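Local coordinates for uncharacterized protein (Burkholderia thailandensis, PDB 6AR7) that is of unknown function but belongs to the LprI family and so may act as a lysozyme inhibitor, at residues M49-R53 / A114-L118; W56-V60 / R124-R129; G78-S82 / A196-V201. All blocks are in the same frame, centred on the assembly; numbering follows the deposited sequence.

Contact 1 of 3, residues M49-R53 / A114-L118; sequences MDEAR and ADMRL
The guanidinium of R117 meets D50 OD1 at its edge, near its own plane, while A114 CA lies over one face, 3.5 Å above the plane. R53 turns one face of its guanidinium to its own helix, with D50 O over the centre. R117 NH2 bonds D50 OD1 at 2.7 Å, nearly straight (162°), on the syn lone pair. D50 and R117 are each modelled in two conformations, so this bridge describes one of them. R53 NH1 reaches the same oxygen, D50 OD1, at 3.1 Å; the two bases come close because D50 lies between them and probably offsets their charge. A water donates to D50 OD1 and A114 O, tying the network to the opposite backbone. With CG anti to its backbone N (chi1 -171°), R53 lays CD against R117 O, 3.3 Å away. On the apolar flank, selenomethionine M49 bends at chi3 to bring CE 3.4 Å from D115 N and 3.9 Å from A114 CB, and L118 CD1 packs 4.1 Å from the small A52 CB. Helices 42-70 and 107-136, here 11° from parallel, alternate in the run 42-70, 73-101, 107-136 and so point the same way in an all-helical up-and-down bundle.

Contact 2 of 3, residues W56-V60 / R124-R129; sequences WQGEV and RALALR
E59 and R129 form a salt bridge across two helices of the LprI-family bundle, 42-70 and 107-136, which run in the same direction and cross here at 30°. R129 NH2 donates to E59 OE1 at 3.0 Å, almost linearly, and the oxygen lies near the guanidinium plane. Seen from the acid the fit is less regular, for OE1 is met on its anti side, out of the carboxylate plane. A water reinforces the pair: it donates to E59 OE1 and E59 O and accepts from R129 NE. R129 is thus held by two acids, E59 at NH2 and D24 at NH1, which probably stabilise its charge.

An extended chain from CG to NE carries the R129 guanidinium to W56, whose CZ3 lies over one of its faces, 3.7 Å above the plane. The indole and guanidinium planes are 53° apart, so the two groups lean together rather than stack. W56 is buried yet polar at NE1, which is bonded to D27 on helix 25-34. Inward of the bridge, A125 CB fits between W56 CE3 at 3.6 Å and V60 CG2 at 3.7 Å. The small alanine suits the close approach of the V60 and A125 CA atoms, 4.2 Å. Branched V60 uses both its methyls: CG2 meets A125, and CG1 meets L128 CD1, which also lies 3.6 Å from V60 O.

Contact 3 of 3, residues G78-S82 / A196-V201; sequences GWQES and AMTPLV
A Met-aromatic contact and a CH-pi contact, both on the indole of W79, join helix 73-101 to segment 196-201, which carries the chain from helix 180-197 toward helix 203-223. L200 CD1 stands over the five-membered ring, 3.6 Å from its centroid and only 4° off the normal. The same methyl lies 3.4 Å from G78 C, and the absence of a side chain at G78 leaves the place taken by the other methyl, L200 CD2. M197, a selenomethionine bent at chi2 and chi3, brings SE obliquely to the six-membered ring, 4.2 Å from its centroid; SE also touches S82 CB at 3.7 Å.

Farther along the helix, A196 CB rests 3.8 Å from S82 CA, a small methyl against a small residue. S82 OG folds back to donate to W79 O at 2.7 Å and also bonds R124 NH2, so the hydroxyl can be buried here. No direct hydrogen bond crosses, but a water donates to both G78 O and A196 O. The indole nitrogen is bonded to Y135 OH. Cohesion between the segments thus rests mainly on dispersion against an aromatic surface, with one water bridging backbone carbonyls.

In the fold
Contacts 1 and 2 are successive steps along one interface, that of helices 42-70 and 107-136, with centres about 14 Å apart; L118 CD1 of the first packs 3.9 Å from W56 CD1 of the second. Contacts 2 and 3 have centres about 15 Å apart yet touch, and R124 joins them: its NH2 probably hydrogen-bonds S82 OG at 2.8 Å, while its NH1 packs 3.4 Å from M197 SE. L128 also reaches W79, so helix 107-136 is shared core. Contacts 1 and 3, with centres about 25 Å apart, lie on opposite sides of the chain's centre and do not touch. Contact 3 joins the two LprI-like regions of the chain.

Contact 1 of 3, residues M49-R53 / A114-L118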
loop_
_atom_site.group_PDB
_atom_site.type_symbol
_atom_site.label_atom_id
_atom_site.label_comp_id
_atom_site.label_asym_id
_atom_site.label_seq_id
_atom_site.Cartn_x
_atom_site.Cartn_y
_atom_site.Cartn_z
HETATM N N MSE A 49 -10.476 -13.331 -2.766
HETATM C CA MSE A 49 -9.625 -12.204 -2.415
HETATM C C MSE A 49 -9.165 -11.489 -3.657
HETATM O O MSE A 49 -9.102 -10.261 -3.671
HETATM C CB MSE A 49 -8.425 -12.681 -1.579
HETATM C CG MSE A 49 -8.885 -13.404 -0.341
HETATM SE SE MSE A 49 -7.428 -14.442 0.555
HETATM C CE MSE A 49 -6.486 -12.818 1.016
ATOM N N ASP A 50 -8.848 -12.258 -4.707
ATOM C CA ASP A 50 -8.441 -11.635 -5.960
ATOM C C ASP A 50 -9.586 -10.822 -6.569
ATOM O O ASP A 50 -9.354 -9.747 -7.137
ATOM C CB ASP A 50 -7.932 -12.698 -6.942
ATOM C CG ASP A 50 -6.552 -13.259 -6.554
ATOM O OD1 ASP A 50 -5.816 -12.605 -5.781
ATOM O OD2 ASP A 50 -6.201 -14.357 -7.032
ATOM N N GLU A 51 -10.823 -11.307 -6.459
ATOM C CA GLU A 51 -11.963 -10.539 -6.965
ATOM C C GLU A 51 -12.148 -9.249 -6.163
ATOM O O GLU A 51 -12.439 -8.190 -6.731
ATOM C CB GLU A 51 -13.231 -11.396 -6.920
ATOM C CG GLU A 51 -13.314 -12.417 -8.063
ATOM C CD GLU A 51 -14.266 -13.562 -7.776
ATOM O OE1 GLU A 51 -14.859 -13.587 -6.679
ATOM O OE2 GLU A 51 -14.415 -14.449 -8.652
ATOM N N ALA A 52 -11.965 -9.322 -4.841
ATOM C CA ALA A 52 -12.037 -8.126 -4.005
ATOM C C ALA A 52 -10.949 -7.134 -4.390
ATOM O O ALA A 52 -11.190 -5.922 -4.472
ATOM C CB ALA A 52 -11.915 -8.529 -2.529
ATOM N N ARG A 53 -9.745 -7.639 -4.658
ATOM C CA ARG A 53 -8.645 -6.758 -5.026
ATOM C C ARG A 53 -8.938 -6.028 -6.324
ATOM O O ARG A 53 -8.665 -4.831 -6.446
ATOM C CB ARG A 53 -7.343 -7.548 -5.132
ATOM C CG ARG A 53 -6.139 -6.635 -5.303
ATOM C CD ARG A 53 -4.977 -7.320 -5.970
ATOM N NE ARG A 53 -5.302 -7.636 -7.348
ATOM C CZ ARG A 53 -5.316 -8.867 -7.836
ATOM N NH1 ARG A 53 -4.992 -9.896 -7.050
ATOM N NH2 ARG A 53 -5.648 -9.072 -9.108
ATOM N N ALA A 114 -1.664 -13.720 -1.099
ATOM C CA ALA A 114 -2.872 -13.118 -1.656
ATOM C C ALA A 114 -3.305 -11.896 -0.850
ATOM O O ALA A 114 -3.644 -10.856 -1.419
ATOM C CB ALA A 114 -3.990 -14.157 -1.725
ATOM N N ASP A 115 -3.282 -11.990 0.481
ATOM C CA ASP A 115 -3.624 -10.826 1.297
ATOM C C ASP A 115 -2.616 -9.691 1.111
ATOM O O ASP A 115 -2.999 -8.511 1.114
ATOM C CB ASP A 115 -3.723 -11.226 2.761
ATOM C CG ASP A 115 -4.413 -10.172 3.605
ATOM O OD1 ASP A 115 -5.520 -9.742 3.238
ATOM O OD2 ASP A 115 -3.829 -9.758 4.628
HETATM N N MSE A 116 -1.345 -10.022 0.902
HETATM C CA MSE A 116 -0.309 -9.038 0.554
HETATM C C MSE A 116 -0.671 -8.212 -0.669
HETATM O O MSE A 116 -0.356 -7.037 -0.758
HETATM C CB MSE A 116 1.027 -9.728 0.258
HETATM C CG MSE A 116 1.827 -10.218 1.439
HETATM SE SE MSE A 116 3.576 -9.365 1.363
HETATM C CE MSE A 116 2.894 -7.620 1.843
ATOM N N ARG A 117 -1.285 -8.873 -1.654
ATOM C CA ARG A 117 -1.666 -8.208 -2.898
ATOM C C ARG A 117 -2.934 -7.385 -2.735
ATOM O O ARG A 117 -3.086 -6.351 -3.391
ATOM C CB ARG A 117 -1.888 -9.227 -4.022
ATOM C CG ARG A 117 -0.748 -10.197 -4.286
ATOM C CD ARG A 117 -0.965 -10.974 -5.605
ATOM N NE ARG A 117 -2.196 -11.779 -5.649
ATOM C CZ ARG A 117 -2.274 -13.060 -5.285
ATOM N NH1 ARG A 117 -1.191 -13.693 -4.836
ATOM N NH2 ARG A 117 -3.428 -13.721 -5.365
ATOM N N LEU A 118 -3.841 -7.831 -1.867
ATOM C CA LEU A 118 -5.135 -7.178 -1.679
ATOM C C LEU A 118 -5.026 -5.878 -0.878
ATOM O O LEU A 118 -5.503 -4.828 -1.320
ATOM C CB LEU A 118 -6.089 -8.149 -0.979
ATOM C CG LEU A 118 -7.375 -7.628 -0.328
ATOM C CD1 LEU A 118 -8.277 -6.967 -1.407
ATOM C CD2 LEU A 118 -8.130 -8.780 0.391
HETATM O O HOH W 1 -5.484 -10.808 -3.833
#

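Contact 2 of 3, residues W56-V60 / R124-R129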
loop_
_atom_site.group_PDB
_atom_site.type_symbol
_atom_site.label_atom_id
_atom_site.label_comp_id
_atom_site.label_asym_id
_atom_site.label_seq_id
_atom_site.Cartn_x
_atom_site.Cartn_y
_atom_site.Cartn_z
ATOM N N TRP A 56 -11.405 -3.309 -5.545
ATOM C CA TRP A 56 -10.719 -2.183 -4.921
ATOM C C TRP A 56 -9.897 -1.395 -5.935
ATOM O O TRP A 56 -9.782 -0.175 -5.816
ATOM C CB TRP A 56 -9.828 -2.655 -3.777
ATOM C CG TRP A 56 -10.606 -2.876 -2.550
ATOM C CD1 TRP A 56 -10.844 -4.075 -1.935
ATOM C CD2 TRP A 56 -11.330 -1.886 -1.798
ATOM N NE1 TRP A 56 -11.654 -3.888 -0.832
ATOM C CE2 TRP A 56 -11.964 -2.555 -0.731
ATOM C CE3 TRP A 56 -11.492 -0.502 -1.920
ATOM C CZ2 TRP A 56 -12.726 -1.890 0.217
ATOM C CZ3 TRP A 56 -12.251 0.158 -0.976
ATOM C CH2 TRP A 56 -12.863 -0.535 0.077
ATOM N N GLN A 57 -9.307 -2.063 -6.924
ATOM C CA GLN A 57 -8.560 -1.325 -7.932
ATOM C C GLN A 57 -9.497 -0.428 -8.745
ATOM O O GLN A 57 -9.134 0.692 -9.124
ATOM C CB GLN A 57 -7.793 -2.295 -8.824
ATOM C CG GLN A 57 -6.998 -1.614 -9.953
ATOM C CD GLN A 57 -5.975 -0.620 -9.433
ATOM O OE1 GLN A 57 -5.128 -0.964 -8.609
ATOM N NE2 GLN A 57 -6.044 0.620 -9.920
ATOM N N GLY A 58 -10.720 -0.880 -8.988
ATOM C CA GLY A 58 -11.688 0.005 -9.614
ATOM C C GLY A 58 -11.999 1.216 -8.756
ATOM O O GLY A 58 -12.213 2.319 -9.272
ATOM N N GLU A 59 -12.016 1.037 -7.429
ATOM C CA GLU A 59 -12.280 2.182 -6.564
ATOM C C GLU A 59 -11.082 3.121 -6.507
ATOM O O GLU A 59 -11.254 4.339 -6.359
ATOM C CB GLU A 59 -12.675 1.714 -5.165
ATOM C CG GLU A 59 -14.022 0.999 -5.167
ATOM C CD GLU A 59 -15.117 1.866 -5.784
ATOM O OE1 GLU A 59 -15.398 2.947 -5.219
ATOM O OE2 GLU A 59 -15.668 1.483 -6.847
ATOM N N VAL A 60 -9.872 2.583 -6.636
ATOM C CA VAL A 60 -8.693 3.434 -6.773
ATOM C C VAL A 60 -8.851 4.341 -7.981
ATOM O O VAL A 60 -8.698 5.564 -7.893
ATOM C CB VAL A 60 -7.418 2.578 -6.899
ATOM C CG1 VAL A 60 -6.239 3.439 -7.351
ATOM C CG2 VAL A 60 -7.085 1.864 -5.576
ATOM N N ARG A 124 -4.853 2.120 -0.843
ATOM C CA ARG A 124 -4.736 3.253 -1.755
ATOM C C ARG A 124 -6.107 3.838 -2.067
ATOM O O ARG A 124 -6.273 5.059 -2.100
ATOM C CB ARG A 124 -4.009 2.834 -3.030
ATOM C CG ARG A 124 -3.763 3.982 -4.010
ATOM C CD ARG A 124 -3.033 5.180 -3.362
ATOM N NE ARG A 124 -2.664 6.153 -4.387
ATOM C CZ ARG A 124 -2.135 7.346 -4.144
ATOM N NH1 ARG A 124 -1.900 7.737 -2.891
ATOM N NH2 ARG A 124 -1.848 8.151 -5.157
ATOM N N ALA A 125 -7.112 2.981 -2.251
ATOM C CA ALA A 125 -8.462 3.463 -2.535
ATOM C C ALA A 125 -8.994 4.346 -1.412
ATOM O O ALA A 125 -9.567 5.412 -1.663
ATOM C CB ALA A 125 -9.404 2.271 -2.753
ATOM N N LEU A 126 -8.814 3.917 -0.162
ATOM C CA LEU A 126 -9.371 4.654 0.968
ATOM C C LEU A 126 -8.696 6.011 1.143
ATOM O O LEU A 126 -9.343 6.990 1.530
ATOM C CB LEU A 126 -9.237 3.830 2.244
ATOM C CG LEU A 126 -10.023 2.523 2.281
ATOM C CD1 LEU A 126 -9.631 1.730 3.527
ATOM C CD2 LEU A 126 -11.526 2.819 2.248
ATOM N N ALA A 127 -7.391 6.077 0.890
ATOM C CA ALA A 127 -6.677 7.346 0.971
ATOM C C ALA A 127 -7.157 8.314 -0.099
ATOM O O ALA A 127 -7.365 9.501 0.181
ATOM C CB ALA A 127 -5.171 7.105 0.836
ATOM N N LEU A 128 -7.318 7.829 -1.332
ATOM C CA LEU A 128 -7.819 8.681 -2.401
ATOM C C LEU A 128 -9.232 9.147 -2.091
ATOM O O LEU A 128 -9.569 10.323 -2.298
ATOM C CB LEU A 128 -7.768 7.917 -3.723
ATOM C CG LEU A 128 -6.358 7.703 -4.274
ATOM C CD1 LEU A 128 -6.374 6.673 -5.343
ATOM C CD2 LEU A 128 -5.860 9.020 -4.867
ATOM N N ARG A 129 -10.062 8.242 -1.562
ATOM C CA ARG A 129 -11.430 8.595 -1.202
ATOM C C ARG A 129 -11.448 9.670 -0.138
ATOM O O ARG A 129 -12.221 10.628 -0.226
ATOM C CB ARG A 129 -12.178 7.376 -0.683
ATOM C CG ARG A 129 -12.653 6.413 -1.709
ATOM C CD ARG A 129 -13.337 5.270 -0.963
ATOM N NE ARG A 129 -13.949 4.298 -1.850
ATOM C CZ ARG A 129 -14.624 3.241 -1.414
ATOM N NH1 ARG A 129 -14.764 3.056 -0.111
ATOM N NH2 ARG A 129 -15.188 2.405 -2.272
HETATM O O HOH W 2 -13.739 5.121 -4.931
#

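Contact 3 of 3, residues G78-S82 / A196-V201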
loop_
_atom_site.group_PDB
_atom_site.type_symbol
_atom_site.label_atom_id
_atom_site.label_comp_id
_atom_site.label_asym_id
_atom_site.label_seq_id
_atom_site.Cartn_x
_atom_site.Cartn_y
_atom_site.Cartn_z
ATOM N N GLY A 78 -0.085 17.533 -7.186
ATOM C CA GLY A 78 0.552 16.732 -6.154
ATOM C C GLY A 78 0.033 15.306 -6.119
ATOM O O GLY A 78 0.810 14.351 -6.046
ATOM N N TRP A 79 -1.293 15.137 -6.157
ATOM C CA TRP A 79 -1.844 13.780 -6.134
ATOM C C TRP A 79 -1.536 13.040 -7.429
ATOM O O TRP A 79 -1.286 11.826 -7.409
ATOM C CB TRP A 79 -3.350 13.809 -5.865
ATOM C CG TRP A 79 -3.646 13.962 -4.410
ATOM C CD1 TRP A 79 -3.912 15.127 -3.749
ATOM C CD2 TRP A 79 -3.691 12.921 -3.423
ATOM N NE1 TRP A 79 -4.108 14.878 -2.412
ATOM C CE2 TRP A 79 -3.990 13.530 -2.189
ATOM C CE3 TRP A 79 -3.505 11.535 -3.462
ATOM C CZ2 TRP A 79 -4.102 12.800 -1.006
ATOM C CZ3 TRP A 79 -3.624 10.815 -2.288
ATOM C CH2 TRP A 79 -3.924 11.447 -1.079
ATOM N N GLN A 80 -1.550 13.752 -8.562
ATOM C CA GLN A 80 -1.177 13.117 -9.820
ATOM C C GLN A 80 0.234 12.573 -9.736
ATOM O O GLN A 80 0.514 11.465 -10.209
ATOM C CB GLN A 80 -1.300 14.100 -10.982
ATOM C CG GLN A 80 -2.736 14.433 -11.319
ATOM C CD GLN A 80 -2.835 15.453 -12.431
ATOM O OE1 GLN A 80 -2.023 16.373 -12.505
ATOM N NE2 GLN A 80 -3.844 15.316 -13.281
ATOM N N GLU A 81 1.130 13.337 -9.120
ATOM C CA GLU A 81 2.482 12.853 -8.912
ATOM C C GLU A 81 2.486 11.633 -7.999
ATOM O O GLU A 81 3.164 10.635 -8.287
ATOM C CB GLU A 81 3.339 13.971 -8.313
ATOM C CG GLU A 81 4.770 13.549 -8.013
ATOM C CD GLU A 81 5.563 13.151 -9.243
ATOM O OE1 GLU A 81 5.229 13.596 -10.360
ATOM O OE2 GLU A 81 6.510 12.357 -9.090
ATOM N N SER A 82 1.705 11.675 -6.914
ATOM C CA SER A 82 1.670 10.543 -5.989
ATOM C C SER A 82 1.183 9.275 -6.686
ATOM O O SER A 82 1.705 8.180 -6.436
ATOM C CB SER A 82 0.787 10.876 -4.785
ATOM O OG SER A 82 -0.578 10.608 -5.053
ATOM N N ALA A 196 6.212 11.661 -2.235
ATOM C CA ALA A 196 5.210 12.409 -2.996
ATOM C C ALA A 196 3.989 12.708 -2.142
ATOM O O ALA A 196 3.330 13.739 -2.329
ATOM C CB ALA A 196 4.820 11.630 -4.252
HETATM N N MSE A 197 3.729 11.863 -1.154
HETATM C CA MSE A 197 2.561 11.958 -0.291
HETATM C C MSE A 197 2.712 12.919 0.894
HETATM O O MSE A 197 1.724 13.478 1.368
HETATM C CB MSE A 197 2.226 10.563 0.230
HETATM C CG MSE A 197 1.689 9.650 -0.862
HETATM SE SE MSE A 197 -0.182 10.172 -1.283
HETATM C CE MSE A 197 -1.033 9.276 0.251
ATOM N N THR A 198 3.939 13.104 1.379
ATOM C CA THR A 198 4.142 13.939 2.560
ATOM C C THR A 198 3.486 15.310 2.485
ATOM O O THR A 198 2.864 15.707 3.487
ATOM C CB THR A 198 5.636 14.129 2.842
ATOM O OG1 THR A 198 6.261 12.852 2.915
ATOM C CG2 THR A 198 5.811 14.857 4.162
ATOM N N PRO A 199 3.542 16.059 1.372
ATOM C CA PRO A 199 2.883 17.375 1.352
ATOM C C PRO A 199 1.368 17.309 1.320
ATOM O O PRO A 199 0.733 18.337 1.577
ATOM C CB PRO A 199 3.412 18.022 0.059
ATOM C CG PRO A 199 4.543 17.183 -0.386
ATOM C CD PRO A 199 4.243 15.802 0.102
ATOM N N LEU A 200 0.778 16.138 1.040
ATOM C CA LEU A 200 -0.650 16.002 0.780
ATOM C C LEU A 200 -1.445 15.413 1.938
ATOM O O LEU A 200 -2.676 15.465 1.906
ATOM C CB LEU A 200 -0.878 15.140 -0.470
ATOM C CG LEU A 200 -0.103 15.565 -1.723
ATOM C CD1 LEU A 200 -0.290 14.555 -2.834
ATOM C CD2 LEU A 200 -0.547 16.949 -2.181
ATOM N N VAL A 201 -0.794 14.836 2.945
ATOM C CA VAL A 201 -1.502 14.169 4.032
ATOM C C VAL A 201 -0.980 14.692 5.367
ATOM O O VAL A 201 0.073 15.332 5.446
ATOM C CB VAL A 201 -1.364 12.636 3.963
ATOM C CG1 VAL A 201 -1.869 12.100 2.618
ATOM C CG2 VAL A 201 0.087 12.222 4.193
HETATM O O HOH W 3 3.134 14.964 -4.638
#